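Local atomic coordinates of regulator of chromosome condensation (Saccharomyces cerevisiae, PDB entry 3OF7), a protein that promotes exchange of GDP for GTP on the small GTPases GSP1 and GSP2, binds chromatin, and controls RNA metabolism and nuclear transport. Residues S165-C177 with F184-V198. Numbering follows the deposited sequence. Where two conformers were deposited one is given.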
# COMPACT_ATOMS: atom_id res chain seq x y z
N SER A 165 -14.35 13.01 5.22
CA SER A 165 -14.97 13.73 4.12
C SER A 165 -14.96 15.25 4.33
O SER A 165 -15.18 16.00 3.38
CB SER A 165 -16.41 13.25 3.92
OG SER A 165 -17.11 13.31 5.15
N ASN A 166 -14.71 15.69 5.56
CA ASN A 166 -14.58 17.12 5.83
C ASN A 166 -13.12 17.62 5.81
O ASN A 166 -12.84 18.74 6.21
CB ASN A 166 -15.26 17.49 7.15
CG ASN A 166 -14.54 16.92 8.36
OD1 ASN A 166 -13.67 16.06 8.25
ND2 ASN A 166 -14.92 17.40 9.54
N GLY A 167 -12.20 16.77 5.34
CA GLY A 167 -10.79 17.14 5.21
C GLY A 167 -9.94 16.91 6.44
O GLY A 167 -8.72 17.12 6.41
N GLU A 168 -10.56 16.47 7.53
CA GLU A 168 -9.86 16.21 8.79
C GLU A 168 -9.12 14.88 8.76
O GLU A 168 -9.58 13.92 8.13
CB GLU A 168 -10.82 16.24 9.96
CG GLU A 168 -11.44 17.62 10.22
CD GLU A 168 -12.11 17.74 11.58
OE1 GLU A 168 -12.41 16.70 12.21
OE2 GLU A 168 -12.34 18.88 12.03
N VAL A 169 -8.00 14.83 9.47
CA VAL A 169 -7.15 13.64 9.53
C VAL A 169 -7.03 13.17 10.98
O VAL A 169 -6.63 13.93 11.86
CB VAL A 169 -5.74 13.93 8.93
CG1 VAL A 169 -4.79 12.76 9.16
CG2 VAL A 169 -5.85 14.24 7.45
N TYR A 170 -7.38 11.91 11.23
CA TYR A 170 -7.13 11.28 12.52
C TYR A 170 -5.98 10.28 12.37
O TYR A 170 -5.91 9.56 11.38
CB TYR A 170 -8.39 10.60 13.09
CG TYR A 170 -9.27 11.57 13.85
CD1 TYR A 170 -9.91 12.62 13.18
CD2 TYR A 170 -9.45 11.45 15.23
CE1 TYR A 170 -10.70 13.53 13.87
CE2 TYR A 170 -10.25 12.35 15.93
CZ TYR A 170 -10.87 13.39 15.24
OH TYR A 170 -11.66 14.28 15.92
N ALA A 171 -5.08 10.28 13.34
CA ALA A 171 -3.88 9.46 13.29
C ALA A 171 -3.61 8.82 14.64
O ALA A 171 -4.04 9.35 15.68
CB ALA A 171 -2.70 10.27 12.81
N TRP A 172 -2.93 7.67 14.62
CA TRP A 172 -2.53 6.96 15.83
C TRP A 172 -1.37 5.99 15.57
O TRP A 172 -1.02 5.72 14.41
CB TRP A 172 -3.72 6.25 16.51
CG TRP A 172 -4.48 5.21 15.68
CD1 TRP A 172 -4.39 3.85 15.79
CD2 TRP A 172 -5.46 5.46 14.66
NE1 TRP A 172 -5.24 3.23 14.90
CE2 TRP A 172 -5.91 4.20 14.19
CE3 TRP A 172 -6.01 6.62 14.08
CZ2 TRP A 172 -6.87 4.07 13.18
CZ3 TRP A 172 -6.96 6.49 13.07
CH2 TRP A 172 -7.38 5.22 12.62
N GLY A 173 -0.76 5.50 16.64
CA GLY A 173 0.42 4.62 16.54
C GLY A 173 1.68 5.43 16.76
O GLY A 173 1.72 6.30 17.65
N THR A 174 2.71 5.16 15.96
CA THR A 174 3.99 5.87 16.08
C THR A 174 4.81 5.71 14.80
O THR A 174 4.43 4.94 13.92
CB THR A 174 4.82 5.38 17.31
OG1 THR A 174 5.85 6.34 17.61
CG2 THR A 174 5.48 4.01 17.03
N PHE A 175 5.91 6.45 14.70
CA PHE A 175 6.91 6.20 13.67
C PHE A 175 8.18 5.65 14.29
O PHE A 175 8.71 6.21 15.26
CB PHE A 175 7.25 7.46 12.87
CG PHE A 175 6.05 8.16 12.29
CD1 PHE A 175 5.54 9.31 12.89
CD2 PHE A 175 5.42 7.66 11.16
CE1 PHE A 175 4.41 9.96 12.36
CE2 PHE A 175 4.30 8.31 10.61
CZ PHE A 175 3.79 9.46 11.22
N ARG A 176 8.65 4.54 13.73
CA ARG A 176 9.97 4.04 14.06
C ARG A 176 11.02 4.60 13.11
O ARG A 176 10.71 5.29 12.14
CB ARG A 176 9.99 2.50 14.02
CG ARG A 176 9.29 1.85 15.20
CD ARG A 176 9.42 0.33 15.11
NE ARG A 176 8.60 -0.34 16.12
CZ ARG A 176 9.01 -0.62 17.35
NH1 ARG A 176 10.24 -0.30 17.75
NH2 ARG A 176 8.19 -1.23 18.19
N CYS A 177 12.28 4.33 13.44
CA CYS A 177 13.41 4.66 12.61
C CYS A 177 14.38 3.48 12.69
O CYS A 177 14.08 2.47 13.33
CB CYS A 177 14.06 5.95 13.12
SG CYS A 177 14.56 5.84 14.84
N PHE A 184 5.65 10.08 17.62
CA PHE A 184 4.42 10.27 16.87
C PHE A 184 4.24 11.72 16.44
O PHE A 184 4.16 12.01 15.24
CB PHE A 184 3.22 9.76 17.69
CG PHE A 184 1.88 10.00 17.04
CD1 PHE A 184 1.45 9.21 15.97
CD2 PHE A 184 1.03 11.00 17.52
CE1 PHE A 184 0.19 9.42 15.38
CE2 PHE A 184 -0.22 11.23 16.93
CZ PHE A 184 -0.64 10.44 15.86
N TYR A 185 4.18 12.64 17.41
CA TYR A 185 3.97 14.05 17.07
C TYR A 185 4.95 14.96 17.82
O TYR A 185 4.93 15.01 19.05
CB TYR A 185 2.53 14.47 17.35
CG TYR A 185 2.12 15.76 16.67
CD1 TYR A 185 2.16 16.97 17.37
CD2 TYR A 185 1.69 15.78 15.34
CE1 TYR A 185 1.80 18.16 16.77
CE2 TYR A 185 1.31 16.98 14.73
CZ TYR A 185 1.37 18.17 15.45
OH TYR A 185 1.00 19.36 14.87
N GLN A 186 5.80 15.64 17.07
CA GLN A 186 6.85 16.50 17.61
C GLN A 186 7.53 15.84 18.81
O GLN A 186 7.87 14.65 18.76
CB GLN A 186 6.27 17.89 17.92
CG GLN A 186 5.71 18.58 16.68
CD GLN A 186 5.01 19.90 16.95
OE1 GLN A 186 4.48 20.13 18.04
NE2 GLN A 186 4.99 20.77 15.95
N ASP A 187 7.74 16.61 19.88
CA ASP A 187 8.30 16.05 21.12
C ASP A 187 7.18 15.94 22.16
O ASP A 187 7.44 15.87 23.37
CB ASP A 187 9.46 16.91 21.63
CG ASP A 187 10.50 16.11 22.38
OD1 ASP A 187 10.23 14.95 22.75
N LYS A 188 5.94 15.88 21.68
CA LYS A 188 4.78 15.89 22.57
C LYS A 188 4.14 14.52 22.80
O LYS A 188 3.70 14.22 23.91
CB LYS A 188 3.74 16.90 22.08
CG LYS A 188 4.33 18.29 21.78
CD LYS A 188 3.26 19.27 21.31
N ILE A 189 4.09 13.69 21.75
CA ILE A 189 3.52 12.35 21.86
C ILE A 189 4.50 11.35 21.26
O ILE A 189 4.93 11.50 20.11
CB ILE A 189 2.14 12.21 21.12
CG1 ILE A 189 1.14 13.27 21.61
CG2 ILE A 189 1.56 10.81 21.32
CD1 ILE A 189 0.05 13.59 20.59
N LYS A 190 4.87 10.35 22.06
CA LYS A 190 5.76 9.27 21.62
C LYS A 190 4.97 8.16 20.92
O LYS A 190 5.30 7.77 19.80
CB LYS A 190 6.55 8.70 22.80
CG LYS A 190 7.39 7.48 22.44
CD LYS A 190 8.20 6.96 23.62
CE LYS A 190 9.21 5.92 23.17
NZ LYS A 190 9.96 5.32 24.31
N ILE A 191 3.94 7.66 21.60
CA ILE A 191 3.04 6.62 21.09
C ILE A 191 1.60 7.07 21.33
O ILE A 191 1.22 7.39 22.46
CB ILE A 191 3.27 5.26 21.80
CG1 ILE A 191 4.67 4.70 21.47
CG2 ILE A 191 2.16 4.23 21.44
CD1 ILE A 191 5.10 3.55 22.36
N GLN A 192 0.81 7.09 20.25
CA GLN A 192 -0.60 7.48 20.32
C GLN A 192 -1.50 6.25 20.22
O GLN A 192 -1.63 5.67 19.15
CB GLN A 192 -0.91 8.47 19.18
CG GLN A 192 -2.33 9.02 19.19
CD GLN A 192 -2.68 9.70 20.50
OE1 GLN A 192 -1.87 10.43 21.07
NE2 GLN A 192 -3.90 9.47 20.98
N LYS A 193 -2.10 5.85 21.34
CA LYS A 193 -2.84 4.58 21.42
C LYS A 193 -4.28 4.64 20.89
O LYS A 193 -4.87 3.61 20.57
CB LYS A 193 -2.82 4.03 22.85
CG LYS A 193 -1.44 3.58 23.32
CD LYS A 193 -1.44 3.14 24.78
CE LYS A 193 -0.09 2.56 25.17
NZ LYS A 193 0.05 2.39 26.65
N THR A 194 -4.84 5.84 20.82
CA THR A 194 -6.20 6.03 20.30
C THR A 194 -6.19 7.07 19.18
O THR A 194 -5.30 7.92 19.14
CB THR A 194 -7.19 6.45 21.42
OG1 THR A 194 -6.66 7.58 22.12
CG2 THR A 194 -7.41 5.29 22.40
N PRO A 195 -7.17 7.00 18.25
CA PRO A 195 -7.26 8.01 17.19
C PRO A 195 -7.20 9.44 17.74
O PRO A 195 -7.81 9.74 18.76
CB PRO A 195 -8.62 7.71 16.56
CG PRO A 195 -8.77 6.24 16.71
CD PRO A 195 -8.12 5.89 18.03
N TRP A 196 -6.46 10.30 17.04
CA TRP A 196 -6.12 11.64 17.52
C TRP A 196 -6.16 12.60 16.34
O TRP A 196 -5.60 12.31 15.28
CB TRP A 196 -4.72 11.61 18.14
CG TRP A 196 -4.14 12.92 18.62
CD1 TRP A 196 -4.39 13.54 19.82
CD2 TRP A 196 -3.17 13.73 17.94
NE1 TRP A 196 -3.65 14.70 19.91
CE2 TRP A 196 -2.89 14.84 18.77
CE3 TRP A 196 -2.52 13.63 16.70
CZ2 TRP A 196 -1.99 15.84 18.41
CZ3 TRP A 196 -1.62 14.63 16.34
CH2 TRP A 196 -1.36 15.72 17.20
N LYS A 197 -6.84 13.73 16.53
CA LYS A 197 -6.96 14.73 15.47
C LYS A 197 -5.63 15.42 15.23
O LYS A 197 -5.03 15.97 16.16
CB LYS A 197 -8.04 15.77 15.83
CG LYS A 197 -8.38 16.70 14.67
CD LYS A 197 -9.38 17.78 15.08
CE LYS A 197 -9.59 18.77 13.95
NZ LYS A 197 -10.34 19.99 14.39
N VAL A 198 -5.16 15.36 13.99
CA VAL A 198 -3.90 15.99 13.62
C VAL A 198 -4.20 17.48 13.41
O VAL A 198 -5.11 17.81 12.65
CB VAL A 198 -3.30 15.37 12.34
CG1 VAL A 198 -1.98 16.04 11.97
CG2 VAL A 198 -3.09 13.86 12.53
O HOH W 1 -7.17 17.15 10.90
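The hydroxyl of T174 donates to the carbonyl of K190, with OG1 2.7 Å from O and nearly in line with the C=O bond. The adjacent backbone pair is closed from both sides, G173 N giving to Q192 O at 2.7 Å and Q192 N returning a bond to G173 O. Farther along, antiparallel pairing resumes between 169-171 and 196-198, but the register has slipped by two residues, a beta bulge. The chain turns a corner at T194, where Q192 NE2 donates to T194 O at 2.8 Å, with the acceptor in the amide plane. A water extends the pairing by bridging V169 N and V198 O.

Two aromatic faces receive aliphatic groups from across the contact. P195 CG lies 4.0 Å from the centroid of the W172 six-membered ring, a CH-pi contact over the face; chi1 of 59° puts CG of W172 between backbone N and carbonyl carbon, and from there the ring meets P195. Likewise, K197 CB sits 4.1 Å from the Y170 ring centroid, whence the extended lysine runs on to a salt bridge whose hydrogen bond is weak, NZ to E168 OE2 at 3.3 Å. With an alanine in place of Y170, the K197 chain would probably lose the surface it rests on and swing more freely, loosening that bridge. F184 takes Q192 CB, from its own segment, over its ring centre, while its CZ meets A171 CB at 3.7 Å; W228 packs edge-to-face against it.

Within this RCC1 repeat of the beta-propeller, backbone bonds thus join both 192-193 and 195-197 to 169-173, on the two sides of the bulge, while apolar and CH-pi contacts pack side chains along the paired strands.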